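Local coordinates for protein alpha-amylase (Eisenia fetida, PDB 6M4K) that probably cleaves internal alpha-1,4-glucosidic linkages of starch-like polysaccharides, as a calcium-binding glycoside hydrolase family 13 alpha-amylase, at residues A295-R306 and Y337-W348. Numbering follows the deposited sequence. Where two conformers were deposited one is given.
Sequences ALVFIDNHDNQR and YGHVRLMSSYNW
The Arg341 guanidinium packs against Leu296 and Phe298: CD1 of Leu296 sits over the middle of one guanidinium face, while Arg341 NH2 stands 3.3 Å above the plane of the Phe298 ring, over its centre, a cation-pi contact with planes 46° apart. A bend at chi3 (66°) of Arg341 turns the group back over that ring, and NH1 bonds to Gln46. The backbones pair directly, His339 N bonding to Ala295 O (3.0 Å), Val297 N to His339 O, and Arg341 N to Val297 O. These are the seventh and eighth parallel strands of the TIM barrel, strand 295-297 and strand 339-344, joined through helix 322-334. On the side of Val297, its CG1 packs on Tyr337 CE2 (3.7 Å) and CG2 on Val340.

Past Phe298 the chains part and the fit loosens into a buried but hydrated seam, where single waters link Ile299 N to Arg341 O, Asp300 OD1 (also bonded to Tyr325 OH) to Met343 N, and Asp300 O to Arg341 NE; a fourth joins Gln305 OE1, Arg306 NH2 and Tyr346 N. Met343 CE fills in against Gln305 OE1 (3.6 Å). Gln305 NE2 bonds Ser345 OG (2.9 Å) and Asp300 OD2, while OE1 accepts from Arg306 NH1; an alanine here would probably cost Ser345 OG and Asp300 OD2 their amide donor and Arg306 NH1 one of its two acceptors. The Arg306 guanidinium stacks on Trp348, planes 22° apart, with Arg306 NH1 also held by His302 O (2.9 Å).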
loop_
_atom_site.group_PDB
_atom_site.type_symbol
_atom_site.label_atom_id
_atom_site.label_comp_id
_atom_site.label_asym_id
_atom_site.label_seq_id
_atom_site.Cartn_x
_atom_site.Cartn_y
_atom_site.Cartn_z
ATOM N N ALA A 295 8.222 -8.879 3.045
ATOM C CA ALA A 295 7.340 -8.329 2.024
ATOM C C ALA A 295 6.285 -7.408 2.608
ATOM O O ALA A 295 5.700 -7.680 3.664
ATOM C CB ALA A 295 6.625 -9.449 1.262
ATOM N N LEU A 296 6.038 -6.330 1.873
ATOM C CA LEU A 296 4.862 -5.490 2.010
ATOM C C LEU A 296 3.997 -5.811 0.797
ATOM O O LEU A 296 4.464 -5.699 -0.341
ATOM C CB LEU A 296 5.309 -4.030 2.013
ATOM C CG LEU A 296 4.365 -2.870 2.346
ATOM C CD1 LEU A 296 3.331 -2.614 1.240
ATOM C CD2 LEU A 296 3.702 -2.996 3.722
ATOM N N VAL A 297 2.756 -6.252 1.041
ATOM C CA VAL A 297 1.904 -6.790 -0.013
ATOM C C VAL A 297 0.628 -5.959 -0.118
ATOM O O VAL A 297 0.207 -5.290 0.826
ATOM C CB VAL A 297 1.591 -8.298 0.169
ATOM C CG1 VAL A 297 2.887 -9.095 0.288
ATOM C CG2 VAL A 297 0.725 -8.548 1.392
ATOM N N PHE A 298 0.013 -6.025 -1.298
ATOM C CA PHE A 298 -1.117 -5.158 -1.637
ATOM C C PHE A 298 -1.663 -5.599 -2.988
ATOM O O PHE A 298 -0.920 -6.094 -3.840
ATOM C CB PHE A 298 -0.694 -3.669 -1.695
ATOM C CG PHE A 298 0.523 -3.431 -2.546
ATOM C CD1 PHE A 298 1.792 -3.642 -2.021
ATOM C CD2 PHE A 298 0.417 -3.050 -3.878
ATOM C CE1 PHE A 298 2.929 -3.477 -2.800
ATOM C CE2 PHE A 298 1.564 -2.858 -4.658
ATOM C CZ PHE A 298 2.821 -3.081 -4.114
ATOM N N ILE A 299 -2.972 -5.400 -3.181
ATOM C CA ILE A 299 -3.588 -5.732 -4.463
ATOM C C ILE A 299 -3.251 -4.687 -5.520
ATOM O O ILE A 299 -2.901 -5.032 -6.661
ATOM C CB ILE A 299 -5.104 -5.937 -4.297
ATOM C CG1 ILE A 299 -5.367 -7.084 -3.310
ATOM C CG2 ILE A 299 -5.781 -6.196 -5.657
ATOM C CD1 ILE A 299 -4.666 -8.405 -3.646
ATOM N N ASP A 300 -3.356 -3.405 -5.164
ATOM C CA ASP A 300 -3.021 -2.314 -6.070
ATOM C C ASP A 300 -2.403 -1.183 -5.265
ATOM O O ASP A 300 -2.517 -1.137 -4.037
ATOM C CB ASP A 300 -4.228 -1.828 -6.923
ATOM C CG ASP A 300 -5.322 -1.150 -6.108
ATOM O OD1 ASP A 300 -5.511 -1.466 -4.913
ATOM O OD2 ASP A 300 -6.049 -0.302 -6.693
ATOM N N ASN A 301 -1.731 -0.271 -5.967
ATOM C CA ASN A 301 -1.235 0.968 -5.381
ATOM C C ASN A 301 -1.645 2.138 -6.278
ATOM O O ASN A 301 -2.337 1.966 -7.295
ATOM C CB ASN A 301 0.275 0.913 -5.081
ATOM C CG ASN A 301 1.142 1.087 -6.317
ATOM O OD1 ASN A 301 0.653 1.051 -7.452
ATOM N ND2 ASN A 301 2.445 1.282 -6.102
ATOM N N HIS A 302 -1.196 3.337 -5.912
ATOM C CA HIS A 302 -1.656 4.532 -6.611
ATOM C C HIS A 302 -1.136 4.584 -8.040
ATOM O O HIS A 302 -1.789 5.162 -8.920
ATOM C CB HIS A 302 -1.256 5.778 -5.813
ATOM C CG HIS A 302 0.221 5.990 -5.714
ATOM N ND1 HIS A 302 1.009 5.372 -4.764
ATOM C CD2 HIS A 302 1.055 6.761 -6.453
ATOM C CE1 HIS A 302 2.265 5.749 -4.929
ATOM N NE2 HIS A 302 2.320 6.584 -5.949
ATOM N N ASP A 303 0.025 3.982 -8.294
ATOM C CA ASP A 303 0.620 3.980 -9.627
ATOM C C ASP A 303 -0.044 2.959 -10.526
ATOM O O ASP A 303 -0.453 3.281 -11.651
ATOM C CB ASP A 303 2.096 3.590 -9.564
ATOM C CG ASP A 303 2.984 4.686 -9.070
ATOM O OD1 ASP A 303 2.745 5.866 -9.412
ATOM O OD2 ASP A 303 3.955 4.351 -8.356
ATOM N N ASN A 304 -0.131 1.712 -10.073
ATOM C CA ASN A 304 -0.616 0.674 -10.962
ATOM C C ASN A 304 -2.129 0.641 -11.098
ATOM O O ASN A 304 -2.622 0.067 -12.069
ATOM C CB ASN A 304 0.039 -0.691 -10.681
ATOM C CG ASN A 304 -0.373 -1.307 -9.352
ATOM O OD1 ASN A 304 -1.397 -0.952 -8.766
ATOM N ND2 ASN A 304 0.402 -2.301 -8.906
ATOM N N GLN A 305 -2.880 1.296 -10.205
ATOM C CA GLN A 305 -4.306 1.460 -10.497
ATOM C C GLN A 305 -4.545 2.441 -11.642
ATOM O O GLN A 305 -5.673 2.525 -12.142
ATOM C CB GLN A 305 -5.128 1.847 -9.252
ATOM C CG GLN A 305 -4.901 3.269 -8.755
ATOM C CD GLN A 305 -5.794 3.706 -7.590
ATOM O OE1 GLN A 305 -5.883 4.908 -7.313
ATOM N NE2 GLN A 305 -6.460 2.762 -6.918
ATOM N N ARG A 306 -3.516 3.180 -12.050
ATOM C CA ARG A 306 -3.547 4.073 -13.201
ATOM C C ARG A 306 -2.901 3.446 -14.424
ATOM O O ARG A 306 -2.615 4.160 -15.396
ATOM C CB ARG A 306 -2.874 5.408 -12.867
ATOM C CG ARG A 306 -3.735 6.246 -11.945
ATOM C CD ARG A 306 -3.021 7.396 -11.205
ATOM N NE ARG A 306 -4.075 8.137 -10.538
ATOM C CZ ARG A 306 -4.683 7.739 -9.427
ATOM N NH1 ARG A 306 -4.236 6.679 -8.756
ATOM N NH2 ARG A 306 -5.714 8.419 -8.956
ATOM N N TYR A 337 0.751 -14.159 4.545
ATOM C CA TYR A 337 1.854 -13.815 3.666
ATOM C C TYR A 337 1.982 -12.302 3.572
ATOM O O TYR A 337 1.133 -11.619 2.976
ATOM C CB TYR A 337 1.685 -14.403 2.256
ATOM C CG TYR A 337 2.795 -13.976 1.312
ATOM C CD1 TYR A 337 4.072 -14.527 1.415
ATOM C CD2 TYR A 337 2.577 -13.000 0.344
ATOM C CE1 TYR A 337 5.094 -14.133 0.565
ATOM C CE2 TYR A 337 3.587 -12.599 -0.500
ATOM C CZ TYR A 337 4.849 -13.152 -0.385
ATOM O OH TYR A 337 5.828 -12.728 -1.248
ATOM N N GLY A 338 3.045 -11.760 4.161
ATOM C CA GLY A 338 3.380 -10.363 4.002
ATOM C C GLY A 338 2.641 -9.450 4.958
ATOM O O GLY A 338 1.655 -9.810 5.599
ATOM N N HIS A 339 3.146 -8.225 5.046
ATOM C CA HIS A 339 2.459 -7.153 5.752
ATOM C C HIS A 339 1.473 -6.508 4.785
ATOM O O HIS A 339 1.888 -5.934 3.773
ATOM C CB HIS A 339 3.469 -6.119 6.242
ATOM C CG HIS A 339 2.875 -5.103 7.159
ATOM N ND1 HIS A 339 3.463 -3.883 7.415
ATOM C CD2 HIS A 339 1.741 -5.141 7.892
ATOM C CE1 HIS A 339 2.713 -3.215 8.272
ATOM N NE2 HIS A 339 1.663 -3.957 8.581
ATOM N N VAL A 340 0.184 -6.588 5.101
ATOM C CA VAL A 340 -0.873 -6.194 4.160
ATOM C C VAL A 340 -1.166 -4.703 4.252
ATOM O O VAL A 340 -1.442 -4.173 5.337
ATOM C CB VAL A 340 -2.157 -6.994 4.410
ATOM C CG1 VAL A 340 -3.278 -6.490 3.490
ATOM C CG2 VAL A 340 -1.904 -8.490 4.205
ATOM N N ARG A 341 -1.142 -4.036 3.094
ATOM C CA ARG A 341 -1.577 -2.656 2.949
ATOM C C ARG A 341 -2.776 -2.630 2.005
ATOM O O ARG A 341 -2.737 -3.235 0.926
ATOM C CB ARG A 341 -0.442 -1.804 2.371
ATOM C CG ARG A 341 -0.807 -0.332 2.188
ATOM C CD ARG A 341 0.293 0.447 1.475
ATOM N NE ARG A 341 0.460 -0.010 0.096
ATOM C CZ ARG A 341 1.527 0.237 -0.666
ATOM N NH1 ARG A 341 2.537 0.949 -0.199
ATOM N NH2 ARG A 341 1.588 -0.232 -1.912
ATOM N N LEU A 342 -3.841 -1.950 2.414
ATOM C CA LEU A 342 -4.994 -1.710 1.548
ATOM C C LEU A 342 -4.914 -0.313 0.947
ATOM O O LEU A 342 -4.698 0.669 1.665
ATOM C CB LEU A 342 -6.301 -1.813 2.336
ATOM C CG LEU A 342 -6.566 -3.075 3.155
ATOM C CD1 LEU A 342 -8.005 -3.096 3.650
ATOM C CD2 LEU A 342 -6.278 -4.321 2.348
ATOM N N MET A 343 -5.106 -0.228 -0.361
ATOM C CA MET A 343 -5.253 1.062 -1.015
ATOM C C MET A 343 -6.578 1.708 -0.614
ATOM O O MET A 343 -7.589 1.030 -0.408
ATOM C CB MET A 343 -5.240 0.831 -2.529
ATOM C CG MET A 343 -5.385 2.086 -3.377
ATOM S SD MET A 343 -4.007 3.194 -3.062
ATOM C CE MET A 343 -4.570 4.623 -3.997
ATOM N N SER A 344 -6.572 3.031 -0.498
ATOM C CA SER A 344 -7.801 3.804 -0.348
ATOM C C SER A 344 -7.757 4.939 -1.359
ATOM O O SER A 344 -6.852 5.781 -1.313
ATOM C CB SER A 344 -7.982 4.329 1.079
ATOM O OG SER A 344 -9.333 4.721 1.281
ATOM N N SER A 345 -8.727 4.946 -2.278
ATOM C CA SER A 345 -8.623 5.694 -3.525
ATOM C C SER A 345 -9.632 6.832 -3.623
ATOM O O SER A 345 -10.614 6.910 -2.878
ATOM C CB SER A 345 -8.887 4.766 -4.713
ATOM O OG SER A 345 -8.096 3.598 -4.631
ATOM N N TYR A 346 -9.394 7.678 -4.624
ATOM C CA TYR A 346 -10.415 8.591 -5.102
ATOM C C TYR A 346 -10.780 8.249 -6.544
ATOM O O TYR A 346 -10.002 7.654 -7.289
ATOM C CB TYR A 346 -9.970 10.051 -4.970
ATOM C CG TYR A 346 -8.719 10.457 -5.735
ATOM C CD1 TYR A 346 -8.779 10.716 -7.102
ATOM C CD2 TYR A 346 -7.492 10.627 -5.088
ATOM C CE1 TYR A 346 -7.662 11.113 -7.802
ATOM C CE2 TYR A 346 -6.366 11.030 -5.785
ATOM C CZ TYR A 346 -6.452 11.279 -7.144
ATOM O OH TYR A 346 -5.339 11.698 -7.823
ATOM N N ASN A 347 -11.984 8.660 -6.935
ATOM C CA ASN A 347 -12.457 8.474 -8.299
ATOM C C ASN A 347 -11.884 9.549 -9.213
ATOM O O ASN A 347 -11.610 10.674 -8.796
ATOM C CB ASN A 347 -13.986 8.542 -8.302
ATOM C CG ASN A 347 -14.609 7.836 -9.490
ATOM O OD1 ASN A 347 -13.928 7.217 -10.298
ATOM N ND2 ASN A 347 -15.933 7.917 -9.584
ATOM N N TRP A 348 -11.707 9.192 -10.473
ATOM C CA TRP A 348 -11.255 10.143 -11.475
ATOM C C TRP A 348 -11.758 9.655 -12.822
ATOM O O TRP A 348 -12.170 8.496 -12.948
ATOM C CB TRP A 348 -9.722 10.294 -11.466
ATOM C CG TRP A 348 -8.965 9.217 -12.209
ATOM C CD1 TRP A 348 -8.492 9.277 -13.497
ATOM C CD2 TRP A 348 -8.578 7.927 -11.703
ATOM N NE1 TRP A 348 -7.839 8.104 -13.819
ATOM C CE2 TRP A 348 -7.884 7.262 -12.737
ATOM C CE3 TRP A 348 -8.748 7.273 -10.473
ATOM C CZ2 TRP A 348 -7.367 5.981 -12.582
ATOM C CZ3 TRP A 348 -8.223 5.993 -10.323
ATOM C CH2 TRP A 348 -7.548 5.365 -11.375
HETATM O O HOH W 1 -4.360 -4.890 -0.629
HETATM O O HOH W 2 -4.806 -2.481 -2.426
HETATM O O HOH W 3 -1.711 -0.075 -1.608
HETATM O O HOH W 4 -7.266 7.249 -6.751
#